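Local coordinates for protein 1d10 (Caenorhabditis elegans, PDB 1T9F) that is of unknown function but has the MIR-type beta-trefoil fold of SDF2-like proteins and is made with a signal sequence, at residues A[13-27]-A[39-53]. Residues are numbered along the deposited sequence; the frame is centred on the assembly and turned at random.
Sequences LKFINANDGSRLHSH and SVTAVKNSDDINSHW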
loop_
_atom_site.group_PDB
_atom_site.type_symbol
_atom_site.label_atom_id
_atom_site.label_comp_id
_atom_site.label_asym_id
_atom_site.label_seq_id
_atom_site.Cartn_x
_atom_site.Cartn_y
_atom_site.Cartn_z
ATOM N N LEU A 13 9.474 -5.397 -1.618
ATOM C CA LEU A 13 10.049 -4.061 -1.642
ATOM C C LEU A 13 9.377 -3.079 -0.693
ATOM O O LEU A 13 8.431 -3.429 0.010
ATOM C CB LEU A 13 10.002 -3.536 -3.079
ATOM C CG LEU A 13 8.739 -3.937 -3.841
ATOM C CD1 LEU A 13 7.582 -3.137 -3.319
ATOM C CD2 LEU A 13 8.909 -3.713 -5.330
ATOM N N LYS A 14 9.896 -1.856 -0.669
ATOM C CA LYS A 14 9.362 -0.790 0.169
ATOM C C LYS A 14 8.645 0.217 -0.717
ATOM O O LYS A 14 9.066 0.464 -1.848
ATOM C CB LYS A 14 10.494 -0.070 0.907
ATOM C CG LYS A 14 11.322 -0.946 1.822
ATOM C CD LYS A 14 12.653 -0.266 2.123
ATOM C CE LYS A 14 13.561 -1.154 2.944
ATOM N NZ LYS A 14 14.990 -0.723 2.824
ATOM N N PHE A 15 7.560 0.789 -0.202
ATOM C CA PHE A 15 6.793 1.796 -0.921
ATOM C C PHE A 15 7.046 3.129 -0.233
ATOM O O PHE A 15 6.621 3.342 0.903
ATOM C CB PHE A 15 5.297 1.467 -0.895
ATOM C CG PHE A 15 4.922 0.289 -1.757
ATOM C CD1 PHE A 15 5.188 -1.011 -1.340
ATOM C CD2 PHE A 15 4.358 0.485 -3.012
ATOM C CE1 PHE A 15 4.904 -2.094 -2.162
ATOM C CE2 PHE A 15 4.070 -0.591 -3.846
ATOM C CZ PHE A 15 4.345 -1.882 -3.421
ATOM N N ILE A 16 7.740 4.025 -0.927
ATOM C CA ILE A 16 8.079 5.331 -0.370
ATOM C C ILE A 16 7.167 6.443 -0.892
ATOM O O ILE A 16 6.947 6.562 -2.100
ATOM C CB ILE A 16 9.542 5.695 -0.709
ATOM C CG1 ILE A 16 10.481 4.617 -0.156
ATOM C CG2 ILE A 16 9.894 7.076 -0.140
ATOM C CD1 ILE A 16 11.932 4.872 -0.471
ATOM N N ASN A 17 6.636 7.262 0.007
ATOM C CA ASN A 17 5.777 8.345 -0.450
ATOM C C ASN A 17 6.652 9.421 -1.079
ATOM O O ASN A 17 7.528 10.000 -0.428
ATOM C CB ASN A 17 4.949 8.907 0.704
ATOM C CG ASN A 17 3.897 9.886 0.227
ATOM O OD1 ASN A 17 4.158 11.075 0.102
ATOM N ND2 ASN A 17 2.704 9.383 -0.056
ATOM N N ALA A 18 6.420 9.662 -2.364
ATOM C CA ALA A 18 7.186 10.630 -3.143
ATOM C C ALA A 18 7.431 11.998 -2.513
ATOM O O ALA A 18 8.565 12.475 -2.469
ATOM C CB ALA A 18 6.529 10.816 -4.505
ATOM N N ASN A 19 6.377 12.637 -2.025
ATOM C CA ASN A 19 6.514 13.968 -1.457
ATOM C C ASN A 19 6.938 14.049 0.021
ATOM O O ASN A 19 7.535 15.046 0.448
ATOM C CB ASN A 19 5.208 14.730 -1.697
ATOM C CG ASN A 19 4.914 14.940 -3.193
ATOM O OD1 ASN A 19 3.792 15.287 -3.577
ATOM N ND2 ASN A 19 5.928 14.741 -4.034
ATOM N N ASP A 20 6.657 13.005 0.795
ATOM C CA ASP A 20 7.020 13.000 2.213
ATOM C C ASP A 20 8.259 12.158 2.513
ATOM O O ASP A 20 8.968 12.415 3.487
ATOM C CB ASP A 20 5.845 12.492 3.058
ATOM C CG ASP A 20 6.108 12.612 4.541
ATOM O OD1 ASP A 20 6.574 13.691 4.966
ATOM O OD2 ASP A 20 5.844 11.644 5.282
ATOM N N GLY A 21 8.514 11.146 1.691
ATOM C CA GLY A 21 9.678 10.295 1.912
ATOM C C GLY A 21 9.463 9.150 2.900
ATOM O O GLY A 21 10.352 8.322 3.095
ATOM N N SER A 22 8.288 9.095 3.524
ATOM C CA SER A 22 7.973 8.038 4.487
ATOM C C SER A 22 7.673 6.707 3.784
ATOM O O SER A 22 7.232 6.694 2.632
ATOM C CB SER A 22 6.774 8.460 5.337
ATOM O OG SER A 22 5.676 8.821 4.520
ATOM N N ARG A 23 7.909 5.595 4.479
ATOM C CA ARG A 23 7.681 4.270 3.906
ATOM C C ARG A 23 6.398 3.625 4.397
ATOM O O ARG A 23 6.095 3.679 5.592
ATOM C CB ARG A 23 8.843 3.331 4.234
ATOM C CG ARG A 23 10.142 3.660 3.537
ATOM C CD ARG A 23 10.923 4.720 4.284
ATOM N NE ARG A 23 12.055 5.209 3.501
ATOM C CZ ARG A 23 13.077 4.460 3.105
ATOM N NH1 ARG A 23 13.125 3.170 3.418
ATOM N NH2 ARG A 23 14.051 5.004 2.389
ATOM N N LEU A 24 5.654 3.011 3.477
ATOM C CA LEU A 24 4.401 2.331 3.831
ATOM C C LEU A 24 4.789 1.329 4.900
ATOM O O LEU A 24 5.806 0.628 4.770
ATOM C CB LEU A 24 3.794 1.632 2.617
ATOM C CG LEU A 24 2.367 1.111 2.834
ATOM C CD1 LEU A 24 1.455 2.253 3.217
ATOM C CD2 LEU A 24 1.869 0.440 1.566
ATOM N N HIS A 25 3.960 1.211 5.931
ATOM C CA HIS A 25 4.346 0.386 7.068
ATOM C C HIS A 25 3.165 -0.230 7.813
ATOM O O HIS A 25 2.032 0.266 7.747
ATOM C CB HIS A 25 5.141 1.327 7.993
ATOM C CG HIS A 25 5.745 0.687 9.207
ATOM N ND1 HIS A 25 5.070 0.577 10.403
ATOM C CD2 HIS A 25 6.998 0.226 9.440
ATOM C CE1 HIS A 25 5.881 0.080 11.322
ATOM N NE2 HIS A 25 7.057 -0.140 10.762
ATOM N N SER A 26 3.427 -1.331 8.501
ATOM C CA SER A 26 2.397 -1.944 9.320
ATOM C C SER A 26 3.053 -2.563 10.543
ATOM O O SER A 26 4.280 -2.604 10.641
ATOM C CB SER A 26 1.594 -2.979 8.556
ATOM O OG SER A 26 0.379 -3.216 9.254
ATOM N N HIS A 27 2.237 -3.056 11.466
ATOM C CA HIS A 27 2.759 -3.602 12.710
ATOM C C HIS A 27 1.607 -4.221 13.485
ATOM O O HIS A 27 0.479 -4.225 13.009
ATOM C CB HIS A 27 3.373 -2.448 13.490
ATOM C CG HIS A 27 2.604 -1.171 13.346
ATOM N ND1 HIS A 27 3.164 0.070 13.551
ATOM C CD2 HIS A 27 1.308 -0.947 13.014
ATOM C CE1 HIS A 27 2.249 1.003 13.354
ATOM N NE2 HIS A 27 1.114 0.412 13.027
ATOM N N SER A 39 -3.673 -1.568 11.894
ATOM C CA SER A 39 -3.431 -0.289 11.244
ATOM C C SER A 39 -2.310 -0.316 10.202
ATOM O O SER A 39 -1.479 -1.230 10.172
ATOM C CB SER A 39 -3.101 0.778 12.286
ATOM O OG SER A 39 -1.865 0.508 12.922
ATOM N N VAL A 40 -2.308 0.710 9.354
ATOM C CA VAL A 40 -1.300 0.885 8.313
ATOM C C VAL A 40 -0.855 2.333 8.416
ATOM O O VAL A 40 -1.685 3.233 8.511
ATOM C CB VAL A 40 -1.882 0.657 6.902
ATOM C CG1 VAL A 40 -0.855 1.061 5.840
ATOM C CG2 VAL A 40 -2.271 -0.806 6.732
ATOM N N THR A 41 0.451 2.560 8.409
ATOM C CA THR A 41 0.983 3.915 8.505
ATOM C C THR A 41 2.137 4.100 7.529
ATOM O O THR A 41 2.413 3.233 6.697
ATOM C CB THR A 41 1.548 4.191 9.911
ATOM O OG1 THR A 41 2.757 3.431 10.085
ATOM C CG2 THR A 41 0.534 3.790 10.992
ATOM N N ALA A 42 2.803 5.246 7.640
ATOM C CA ALA A 42 3.970 5.543 6.825
ATOM C C ALA A 42 5.002 6.049 7.823
ATOM O O ALA A 42 4.715 6.949 8.619
ATOM C CB ALA A 42 3.657 6.604 5.787
ATOM N N VAL A 43 6.202 5.480 7.777
ATOM C CA VAL A 43 7.250 5.852 8.718
ATOM C C VAL A 43 8.470 6.556 8.136
ATOM O O VAL A 43 8.965 6.198 7.069
ATOM C CB VAL A 43 7.745 4.605 9.477
ATOM C CG1 VAL A 43 6.608 4.032 10.308
ATOM C CG2 VAL A 43 8.243 3.556 8.482
ATOM N N LYS A 44 8.949 7.560 8.863
ATOM C CA LYS A 44 10.138 8.309 8.485
ATOM C C LYS A 44 11.262 7.607 9.241
ATOM O O LYS A 44 11.938 8.193 10.082
ATOM C CB LYS A 44 9.991 9.774 8.921
ATOM C CG LYS A 44 11.273 10.602 8.898
ATOM C CD LYS A 44 12.009 10.520 7.569
ATOM C CE LYS A 44 13.305 11.329 7.618
ATOM N NZ LYS A 44 14.202 10.898 8.737
ATOM N N ASN A 45 11.422 6.323 8.943
ATOM C CA ASN A 45 12.425 5.476 9.575
ATOM C C ASN A 45 12.906 4.438 8.572
ATOM O O ASN A 45 12.345 3.343 8.471
ATOM C CB ASN A 45 11.820 4.779 10.799
ATOM C CG ASN A 45 12.506 3.467 11.121
ATOM O OD1 ASN A 45 13.717 3.420 11.325
ATOM N ND2 ASN A 45 11.729 2.389 11.163
ATOM N N SER A 46 13.954 4.794 7.840
ATOM C CA SER A 46 14.535 3.927 6.821
ATOM C C SER A 46 14.763 2.481 7.254
ATOM O O SER A 46 14.740 2.154 8.442
ATOM C CB SER A 46 15.861 4.518 6.336
ATOM O OG SER A 46 16.468 3.671 5.378
ATOM N N ASP A 47 14.982 1.626 6.258
ATOM C CA ASP A 47 15.247 0.206 6.453
ATOM C C ASP A 47 14.673 -0.398 7.741
ATOM O O ASP A 47 15.305 -0.349 8.801
ATOM C CB ASP A 47 16.763 -0.037 6.398
ATOM C CG ASP A 47 17.155 -1.092 5.372
ATOM O OD1 ASP A 47 18.368 -1.350 5.207
ATOM O OD2 ASP A 47 16.250 -1.667 4.729
ATOM N N ASP A 48 13.473 -0.964 7.637
ATOM C CA ASP A 48 12.799 -1.608 8.767
ATOM C C ASP A 48 11.998 -2.773 8.185
ATOM O O ASP A 48 11.252 -2.602 7.217
ATOM C CB ASP A 48 11.864 -0.620 9.481
ATOM C CG ASP A 48 11.173 -1.231 10.702
ATOM O OD1 ASP A 48 10.455 -0.496 11.414
ATOM O OD2 ASP A 48 11.342 -2.441 10.952
ATOM N N ILE A 49 12.166 -3.953 8.771
ATOM C CA ILE A 49 11.483 -5.149 8.300
ATOM C C ILE A 49 9.959 -5.006 8.222
ATOM O O ILE A 49 9.321 -5.616 7.363
ATOM C CB ILE A 49 11.852 -6.375 9.183
ATOM C CG1 ILE A 49 11.243 -7.653 8.590
ATOM C CG2 ILE A 49 11.370 -6.162 10.609
ATOM C CD1 ILE A 49 11.761 -8.000 7.202
ATOM N N ASN A 50 9.376 -4.209 9.111
ATOM C CA ASN A 50 7.937 -4.007 9.100
ATOM C C ASN A 50 7.506 -3.074 7.964
ATOM O O ASN A 50 6.325 -2.764 7.841
ATOM C CB ASN A 50 7.452 -3.437 10.443
ATOM C CG ASN A 50 7.586 -4.439 11.586
ATOM O OD1 ASN A 50 7.040 -5.540 11.526
ATOM N ND2 ASN A 50 8.321 -4.063 12.621
ATOM N N SER A 51 8.462 -2.629 7.146
ATOM C CA SER A 51 8.148 -1.748 6.021
ATOM C C SER A 51 8.232 -2.504 4.705
ATOM O O SER A 51 8.145 -1.902 3.627
ATOM C CB SER A 51 9.107 -0.552 5.963
ATOM O OG SER A 51 8.936 0.294 7.089
ATOM N N HIS A 52 8.424 -3.819 4.789
ATOM C CA HIS A 52 8.511 -4.631 3.583
ATOM C C HIS A 52 7.178 -5.239 3.204
ATOM O O HIS A 52 6.448 -5.758 4.064
ATOM C CB HIS A 52 9.556 -5.731 3.751
ATOM C CG HIS A 52 10.957 -5.213 3.735
ATOM N ND1 HIS A 52 11.526 -4.582 4.818
ATOM C CD2 HIS A 52 11.869 -5.145 2.739
ATOM C CE1 HIS A 52 12.727 -4.144 4.489
ATOM N NE2 HIS A 52 12.960 -4.471 3.231
ATOM N N TRP A 53 6.874 -5.158 1.909
ATOM C CA TRP A 53 5.634 -5.684 1.356
ATOM C C TRP A 53 5.921 -6.574 0.159
ATOM O O TRP A 53 6.869 -6.340 -0.591
ATOM C CB TRP A 53 4.726 -4.542 0.902
ATOM C CG TRP A 53 4.382 -3.581 1.973
ATOM C CD1 TRP A 53 5.161 -2.566 2.447
ATOM C CD2 TRP A 53 3.167 -3.542 2.717
ATOM N NE1 TRP A 53 4.499 -1.893 3.449
ATOM C CE2 TRP A 53 3.272 -2.473 3.631
ATOM C CE3 TRP A 53 1.990 -4.311 2.699
ATOM C CZ2 TRP A 53 2.246 -2.146 4.521
ATOM C CZ3 TRP A 53 0.969 -3.988 3.582
ATOM C CH2 TRP A 53 1.105 -2.912 4.482
HETATM O O HOH W 1 7.511 0.435 2.471
HETATM O O HOH W 2 8.092 -1.282 13.150
#
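Leu-24 O is met by two groups. The indole NE1 of Trp-53 bonds to Leu-24 O at 3.1 Å. That bond is nearly straight at the hydrogen, 171°, and lies in the indole plane, yet it reaches the carbonyl from above its plane. The second is a water, which accepts from Phe-15 N and also lies 2.7 Å from Ser-51 O; it has more acceptors in reach than protons. The Leu-24 side chain turns back over the same indole. Leu-24 CD2 sits 4.1 Å from the centroid of the Trp-53 five-membered ring, a CH-pi contact over the face. The other branch of Leu-24, CD1, packs on Val-40 CG1, and Val-160 of strand 158-163 touches Leu-24 and Val-40. Phe-15 meets the indole face with its edge, planes at 87°, an offset edge-to-face pair.

The His-25 ring lies on the other side of the hairpin. With CG anti to the backbone N (chi1 -176°), it lies across Val-43. CG1 of Val-43 stands 3.8 Å from the His-25 ring centroid, over one face. A second water bridges His-25 NE2, Asp-48 OD1 and Asn-50 ND2. Asn-50 OD1 is taken by Thr-81. Ser-26 N bonds to Asn-50 O at 3.3 Å, and His-79 NE2 shares that carbonyl.

Strands 23-27 and 39-43 pair antiparallel; Arg-23 with Val-43 and His-25 with Thr-41 are hydrogen-bonded pairs. Leu-13 and Trp-53 pair likewise in the barrel sheet. Trp-53 thus ties the beta-trefoil barrel to the hairpin through its NE1 bond and its apolar packing on Leu-24, with a buried water beside them.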